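Local coordinates for protein nucleoside-diphosphate sugar epimerase (SulA family) (Corynebacterium glutamicum, PDB 3OH8) that probably acts as an NAD(P)-dependent epimerase of nucleoside-diphosphate sugars, built on a Rossmann-type domain of the NAD-dependent epimerase/dehydratase family, at residues E265-E270 with A411-A416; N363-N368 with T415-L420; I34-I39 with F52-G57. All coordinates share one frame; numbering follows the deposited sequence.

Interaction 1 (E265-E270 with A411-A416)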
# COMPACT_ATOMS: atom_id res chain seq x y z
N GLU A 265 7.94 -26.72 9.68
CA GLU A 265 7.93 -26.08 10.99
C GLU A 265 7.23 -24.73 10.91
O GLU A 265 7.53 -23.92 10.03
CB GLU A 265 9.36 -25.88 11.50
CG GLU A 265 9.43 -25.21 12.86
CD GLU A 265 10.84 -24.86 13.24
OE1 GLU A 265 11.76 -25.27 12.51
OE2 GLU A 265 11.04 -24.18 14.27
N ILE A 266 6.27 -24.51 11.80
CA ILE A 266 5.54 -23.26 11.82
C ILE A 266 6.41 -22.22 12.51
O ILE A 266 6.79 -22.39 13.66
CB ILE A 266 4.21 -23.40 12.58
CG1 ILE A 266 3.23 -24.27 11.78
CG2 ILE A 266 3.61 -22.04 12.86
CD1 ILE A 266 1.93 -24.54 12.50
N LEU A 267 6.74 -21.16 11.79
CA LEU A 267 7.67 -20.15 12.31
C LEU A 267 6.94 -18.98 12.97
O LEU A 267 6.13 -18.29 12.34
CB LEU A 267 8.60 -19.65 11.19
CG LEU A 267 9.37 -20.78 10.49
CD1 LEU A 267 9.92 -20.31 9.14
CD2 LEU A 267 10.49 -21.30 11.40
N THR A 268 7.26 -18.76 14.24
CA THR A 268 6.66 -17.71 15.04
C THR A 268 7.78 -16.79 15.52
O THR A 268 8.94 -17.13 15.40
CB THR A 268 5.96 -18.33 16.28
OG1 THR A 268 4.76 -18.99 15.86
CG2 THR A 268 5.62 -17.28 17.30
N GLU A 269 7.44 -15.64 16.07
CA GLU A 269 8.48 -14.76 16.59
C GLU A 269 9.24 -15.43 17.74
O GLU A 269 10.26 -14.91 18.20
CB GLU A 269 7.89 -13.41 17.01
CG GLU A 269 7.26 -12.61 15.83
CD GLU A 269 5.81 -12.99 15.54
OE1 GLU A 269 5.28 -13.92 16.19
OE2 GLU A 269 5.19 -12.36 14.65
N GLU A 270 8.74 -16.58 18.19
CA GLU A 270 9.41 -17.36 19.22
C GLU A 270 10.44 -18.32 18.64
O GLU A 270 11.31 -18.81 19.36
CB GLU A 270 8.40 -18.22 20.00
CG GLU A 270 7.25 -17.47 20.57
CD GLU A 270 7.57 -16.87 21.91
OE1 GLU A 270 6.93 -17.30 22.90
OE2 GLU A 270 8.45 -15.99 21.97
N ALA A 411 13.03 -21.37 -1.44
CA ALA A 411 12.75 -21.10 -0.03
C ALA A 411 11.50 -21.85 0.43
O ALA A 411 10.63 -22.17 -0.37
CB ALA A 411 12.59 -19.57 0.20
N SER A 412 11.44 -22.13 1.72
CA SER A 412 10.27 -22.75 2.33
C SER A 412 10.17 -22.23 3.75
O SER A 412 10.93 -22.64 4.63
CB SER A 412 10.40 -24.27 2.33
OG SER A 412 9.24 -24.88 2.87
N GLN A 413 9.25 -21.31 3.96
CA GLN A 413 9.10 -20.66 5.26
C GLN A 413 7.63 -20.65 5.62
O GLN A 413 6.83 -19.93 5.01
CB GLN A 413 9.70 -19.25 5.22
CG GLN A 413 11.22 -19.24 5.01
CD GLN A 413 11.71 -18.16 4.06
OE1 GLN A 413 12.86 -17.73 4.13
NE2 GLN A 413 10.84 -17.73 3.15
N ARG A 414 7.26 -21.50 6.58
CA ARG A 414 5.88 -21.62 7.00
C ARG A 414 5.61 -20.66 8.15
O ARG A 414 5.35 -21.08 9.28
CB ARG A 414 5.56 -23.06 7.40
CG ARG A 414 4.08 -23.35 7.60
CD ARG A 414 3.86 -24.79 8.07
NE ARG A 414 2.44 -25.11 8.16
CZ ARG A 414 1.96 -26.30 8.53
NH1 ARG A 414 2.79 -27.29 8.85
NH2 ARG A 414 0.64 -26.49 8.59
N THR A 415 5.68 -19.36 7.84
CA THR A 415 5.63 -18.33 8.87
C THR A 415 4.19 -18.06 9.35
O THR A 415 3.24 -18.09 8.56
CB THR A 415 6.27 -17.02 8.37
OG1 THR A 415 7.40 -17.31 7.53
CG2 THR A 415 6.74 -16.18 9.54
N ALA A 416 4.05 -17.81 10.64
CA ALA A 416 2.78 -17.35 11.20
C ALA A 416 2.97 -15.96 11.83
O ALA A 416 3.99 -15.70 12.47
CB ALA A 416 2.24 -18.35 12.25
O HOH W 1 8.94 -23.57 7.73
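Leu-267 pairs with Thr-415 in a short parallel beta bridge between strands 265-267 and 412-415, whose axes cross at 63°; its bonds go to Arg-414 and Ala-416, the residues flanking Thr-415. Both backbone polar groups of Leu-267 are used: its N-H reaches Arg-414 O at 2.9 Å, from well above the carbonyl plane, while Leu-267 O accepts from Ala-416 N at 2.7 Å in an almost straight bond (N-H...O 176°). Leu-267 is also the hydrophobic anchor. Its CD1 packs 4.0 Å from Gln-413 CA, and the branched apolar chain, which also meets Tyr-258, suits this buried place. Arg-414 is long enough to use both its carbons and its charge. Fully extended, with CG anti to the backbone N (chi1 -169°), it carries its guanidinium past Ile-266, whose CG1 lies over one face near the rim and 3.8 Å from Arg-414 CD; NH1 then bonds Asp-264 O. The methyl of Ala-416, a small apolar group beside the backbone, meets Ile-266 CG2 at 4.0 Å. On the N-terminal side of the bridge, a water links the two backbones, donating to Glu-265 O at 2.7 Å and accepting from Arg-414 N at 2.9 Å.

Interaction 2 (N363-N368 with T415-L420)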
# COMPACT_ATOMS: atom_id res chain seq x y z
N ASN A 363 6.42 -10.85 12.76
CA ASN A 363 6.29 -11.51 11.46
C ASN A 363 5.23 -10.77 10.64
O ASN A 363 4.04 -10.84 10.96
CB ASN A 363 5.91 -12.98 11.60
CG ASN A 363 7.06 -13.86 12.11
OD1 ASN A 363 6.85 -15.01 12.50
ND2 ASN A 363 8.27 -13.32 12.09
N ALA A 364 5.65 -10.05 9.60
CA ALA A 364 4.67 -9.37 8.75
C ALA A 364 4.37 -10.27 7.57
O ALA A 364 4.97 -10.14 6.50
CB ALA A 364 5.20 -8.02 8.28
N VAL A 365 3.47 -11.21 7.79
CA VAL A 365 3.09 -12.21 6.81
C VAL A 365 1.59 -12.41 6.98
O VAL A 365 1.06 -12.23 8.07
CB VAL A 365 3.79 -13.57 7.07
CG1 VAL A 365 5.33 -13.40 7.04
CG2 VAL A 365 3.33 -14.17 8.41
N ALA A 366 0.90 -12.76 5.90
CA ALA A 366 -0.51 -13.11 6.01
C ALA A 366 -0.65 -14.36 6.88
O ALA A 366 0.28 -15.16 6.96
CB ALA A 366 -1.12 -13.33 4.62
N PRO A 367 -1.80 -14.51 7.56
CA PRO A 367 -2.09 -15.67 8.40
C PRO A 367 -1.95 -17.00 7.65
O PRO A 367 -1.72 -18.02 8.30
CB PRO A 367 -3.56 -15.47 8.79
CG PRO A 367 -3.81 -14.00 8.66
CD PRO A 367 -2.87 -13.49 7.60
N ASN A 368 -2.06 -16.99 6.33
CA ASN A 368 -2.13 -18.24 5.55
C ASN A 368 -1.06 -18.42 4.48
O ASN A 368 -1.31 -18.16 3.29
CB ASN A 368 -3.52 -18.37 4.89
CG ASN A 368 -4.63 -18.50 5.91
OD1 ASN A 368 -4.64 -19.43 6.73
ND2 ASN A 368 -5.57 -17.58 5.87
N THR A 415 5.68 -19.36 7.84
CA THR A 415 5.63 -18.33 8.87
C THR A 415 4.19 -18.06 9.35
O THR A 415 3.24 -18.09 8.56
CB THR A 415 6.27 -17.02 8.37
OG1 THR A 415 7.40 -17.31 7.53
CG2 THR A 415 6.74 -16.18 9.54
N ALA A 416 4.05 -17.81 10.64
CA ALA A 416 2.78 -17.35 11.20
C ALA A 416 2.97 -15.96 11.83
O ALA A 416 3.99 -15.70 12.47
CB ALA A 416 2.24 -18.35 12.25
N PRO A 417 1.99 -15.07 11.61
CA PRO A 417 1.99 -13.75 12.27
C PRO A 417 1.45 -13.88 13.69
O PRO A 417 0.42 -13.30 14.03
CB PRO A 417 1.06 -12.92 11.39
CG PRO A 417 0.07 -13.95 10.84
CD PRO A 417 0.83 -15.26 10.73
N ALA A 418 2.14 -14.65 14.52
CA ALA A 418 1.64 -14.98 15.85
C ALA A 418 1.47 -13.75 16.74
O ALA A 418 0.46 -13.61 17.44
CB ALA A 418 2.56 -16.00 16.54
N ALA A 419 2.46 -12.86 16.70
CA ALA A 419 2.44 -11.67 17.53
C ALA A 419 1.25 -10.77 17.17
O ALA A 419 0.59 -10.20 18.05
CB ALA A 419 3.75 -10.93 17.40
N LEU A 420 0.98 -10.63 15.88
CA LEU A 420 -0.15 -9.81 15.43
C LEU A 420 -1.50 -10.45 15.79
O LEU A 420 -2.42 -9.77 16.25
CB LEU A 420 -0.05 -9.53 13.93
CG LEU A 420 1.10 -8.58 13.57
CD1 LEU A 420 1.31 -8.53 12.07
CD2 LEU A 420 0.82 -7.19 14.15
O HOH W 2 3.05 -11.18 13.83
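The flat amide of Asn-363 has Thr-415 CG2 against it, 3.5 Å from Asn-363 CG, where the end of strand 360-364 meets the N-terminus of helix 418-422, with Pro-417 as the N-cap residue. The side chains of Asn-363 and Thr-415 cross obliquely. Beside them lies the puckered ring of Pro-417: Val-365 CG2 touches it at CD, 3.6 Å away, and Pro-367 CA approaches its CG at 3.7 Å. Pro-417 CB comes within 3.4 Å of Val-365 O, a carbonyl oxygen that is buried here with no polar partner in the model. Val-365 reaches both neighbours, since its beta-branched side chain sends CG1 to Thr-415 CB at 4.0 Å and CG2 to the proline. Proline suits the position before a helix, since it needs no N-H there and its fixed phi fits the inverse gamma turn centred on it. Leu-420, in the first turn of the helix, lays CD1 near Asn-363 O and packs onto Ile-348. That turn has N-H groups without helical acceptors, and one is served by water, which accepts from Leu-420 N at 3.0 Å and donates to Asn-363 O at 3.1 Å.

Interaction 3 (I34-I39 with F52-G57)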
# COMPACT_ATOMS: atom_id res chain seq x y z
N ILE A 34 -2.32 -0.86 -13.45
CA ILE A 34 -2.26 0.02 -14.62
C ILE A 34 -1.00 0.85 -14.47
O ILE A 34 -0.79 1.44 -13.42
CB ILE A 34 -3.49 0.91 -14.68
CG1 ILE A 34 -4.74 0.04 -14.80
CG2 ILE A 34 -3.39 1.88 -15.84
CD1 ILE A 34 -6.03 0.82 -14.91
N PRO A 35 -0.15 0.89 -15.51
CA PRO A 35 1.20 1.48 -15.42
C PRO A 35 1.17 3.01 -15.39
O PRO A 35 1.81 3.67 -16.20
CB PRO A 35 1.88 0.99 -16.70
CG PRO A 35 0.73 0.84 -17.67
CD PRO A 35 -0.42 0.33 -16.84
N LEU A 36 0.42 3.54 -14.43
CA LEU A 36 0.24 4.97 -14.24
C LEU A 36 0.75 5.28 -12.84
O LEU A 36 0.43 4.57 -11.89
CB LEU A 36 -1.26 5.28 -14.32
CG LEU A 36 -1.79 6.69 -14.54
CD1 LEU A 36 -1.40 7.17 -15.92
CD2 LEU A 36 -3.30 6.71 -14.39
N ASN A 37 1.55 6.32 -12.70
CA ASN A 37 1.98 6.72 -11.37
C ASN A 37 2.10 8.22 -11.21
O ASN A 37 2.84 8.87 -11.95
CB ASN A 37 3.27 6.01 -10.97
CG ASN A 37 3.07 4.52 -10.78
OD1 ASN A 37 3.54 3.71 -11.59
ND2 ASN A 37 2.35 4.14 -9.72
N PRO A 38 1.37 8.77 -10.24
CA PRO A 38 1.38 10.21 -9.98
C PRO A 38 2.77 10.62 -9.55
O PRO A 38 3.33 10.04 -8.61
CB PRO A 38 0.38 10.37 -8.83
CG PRO A 38 0.42 9.02 -8.13
CD PRO A 38 0.61 8.02 -9.23
N ILE A 39 3.36 11.59 -10.25
CA ILE A 39 4.68 12.05 -9.87
C ILE A 39 4.64 13.42 -9.20
O ILE A 39 5.61 13.84 -8.57
CB ILE A 39 5.68 11.99 -11.05
CG1 ILE A 39 5.13 12.70 -12.28
CG2 ILE A 39 6.00 10.54 -11.39
CD1 ILE A 39 6.03 12.57 -13.50
N PHE A 52 1.11 12.43 -14.17
CA PHE A 52 1.31 10.99 -14.03
C PHE A 52 2.39 10.50 -14.99
O PHE A 52 2.41 10.91 -16.15
CB PHE A 52 0.02 10.22 -14.36
CG PHE A 52 -1.10 10.42 -13.38
CD1 PHE A 52 -1.89 11.56 -13.44
CD2 PHE A 52 -1.37 9.46 -12.42
CE1 PHE A 52 -2.95 11.73 -12.55
CE2 PHE A 52 -2.42 9.63 -11.52
CZ PHE A 52 -3.21 10.77 -11.59
N SER A 53 3.25 9.61 -14.52
CA SER A 53 4.18 8.92 -15.41
C SER A 53 3.47 7.74 -16.05
O SER A 53 2.65 7.07 -15.42
CB SER A 53 5.39 8.42 -14.63
OG SER A 53 4.99 7.48 -13.65
N LEU A 54 3.78 7.49 -17.32
CA LEU A 54 3.24 6.37 -18.09
C LEU A 54 4.42 5.59 -18.65
O LEU A 54 5.57 6.01 -18.50
CB LEU A 54 2.38 6.90 -19.24
CG LEU A 54 0.90 7.22 -18.96
CD1 LEU A 54 0.32 8.09 -20.06
CD2 LEU A 54 0.11 5.94 -18.81
N PRO A 55 4.17 4.45 -19.30
CA PRO A 55 5.36 3.72 -19.78
C PRO A 55 6.01 4.42 -20.98
O PRO A 55 5.33 5.17 -21.70
CB PRO A 55 4.80 2.36 -20.20
CG PRO A 55 3.38 2.31 -19.67
CD PRO A 55 2.93 3.73 -19.62
N ALA A 56 7.30 4.19 -21.18
CA ALA A 56 8.00 4.70 -22.36
C ALA A 56 8.21 6.21 -22.29
O ALA A 56 8.06 6.91 -23.29
CB ALA A 56 7.25 4.32 -23.64
N GLY A 57 8.55 6.69 -21.10
CA GLY A 57 8.84 8.10 -20.89
C GLY A 57 7.68 9.06 -21.07
O GLY A 57 7.83 10.26 -20.89
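Asn-37 and Ser-53 form an antiparallel hydrogen-bonded pair, Asn-37 N giving to Ser-53 O at 3.0 Å in the carbonyl plane and Ser-53 N to Asn-37 O at 2.7 Å, while next to it Pro-38 and Phe-52 make a non-hydrogen-bonded pair. A proline is well placed there, since a residue of such a pair turns its backbone N away from the partner strand and the missing N-H costs the pairing nothing. Asn-37 and Ser-53 lie on one face of the sheet, where the short side chain of Ser-53 lets Ile-39 CG2 rest on its CB at 3.9 Å.

On the other face Phe-52 is the buried residue. Its CG stands anti to the carbonyl carbon (chi1 -68°), which swings the ring across to the neighbouring strand. Leu-36 CG meets ring atom CD2 at 3.5 Å and Pro-38 CB meets CE2 at 4.0 Å, both approaching obliquely; Trp-60 and Val-26 add further apolar cover. Leu-36 and Leu-54 run side by side in the same direction, and Leu-36 CD1 is pressed tightly against Leu-54 CD2 at 3.5 Å, with Leu-87 touching both. Farther out, at the exposed end, Pro-35 CB rests on Pro-55 CG at 3.6 Å. Pro-35 also centres an inverse gamma turn, closed by Leu-36 N bonding Ile-34 O at 2.6 Å, which bends the chain into the strand.

Together the segments belong to a beta hairpin at the margin of a seven-stranded antiparallel sheet, with 37-38 as an outermost strand. Strand order 1-7-6-5-4-3-2, two helices after the first strand and a long helix after the last are consistent with the helix-grip fold of START-like domains.

In the fold
Interactions 1 and 2 form one continuous patch of contact, their centres about 8 Å apart and Thr-415 and Ala-416 common to both: the chain pairs with 265-267, then passes the end of strand 360-364 and enters helix 418-422. Glu-269 ties them together, with OE2 2.7 Å from Asn-363 N and OE1 3.1 Å from Ala-419 N, both probable hydrogen bonds. Thus a segment of the DUF1731 region is fastened to the epimerase-like part. Interaction 3 belongs to the separate antiparallel sheet near the N-terminus, across the chain's centre: its centre lies about 37 Å from that of interaction 1 and about 33 Å from that of interaction 2, and its nearest atoms are about 22 Å from interaction 2.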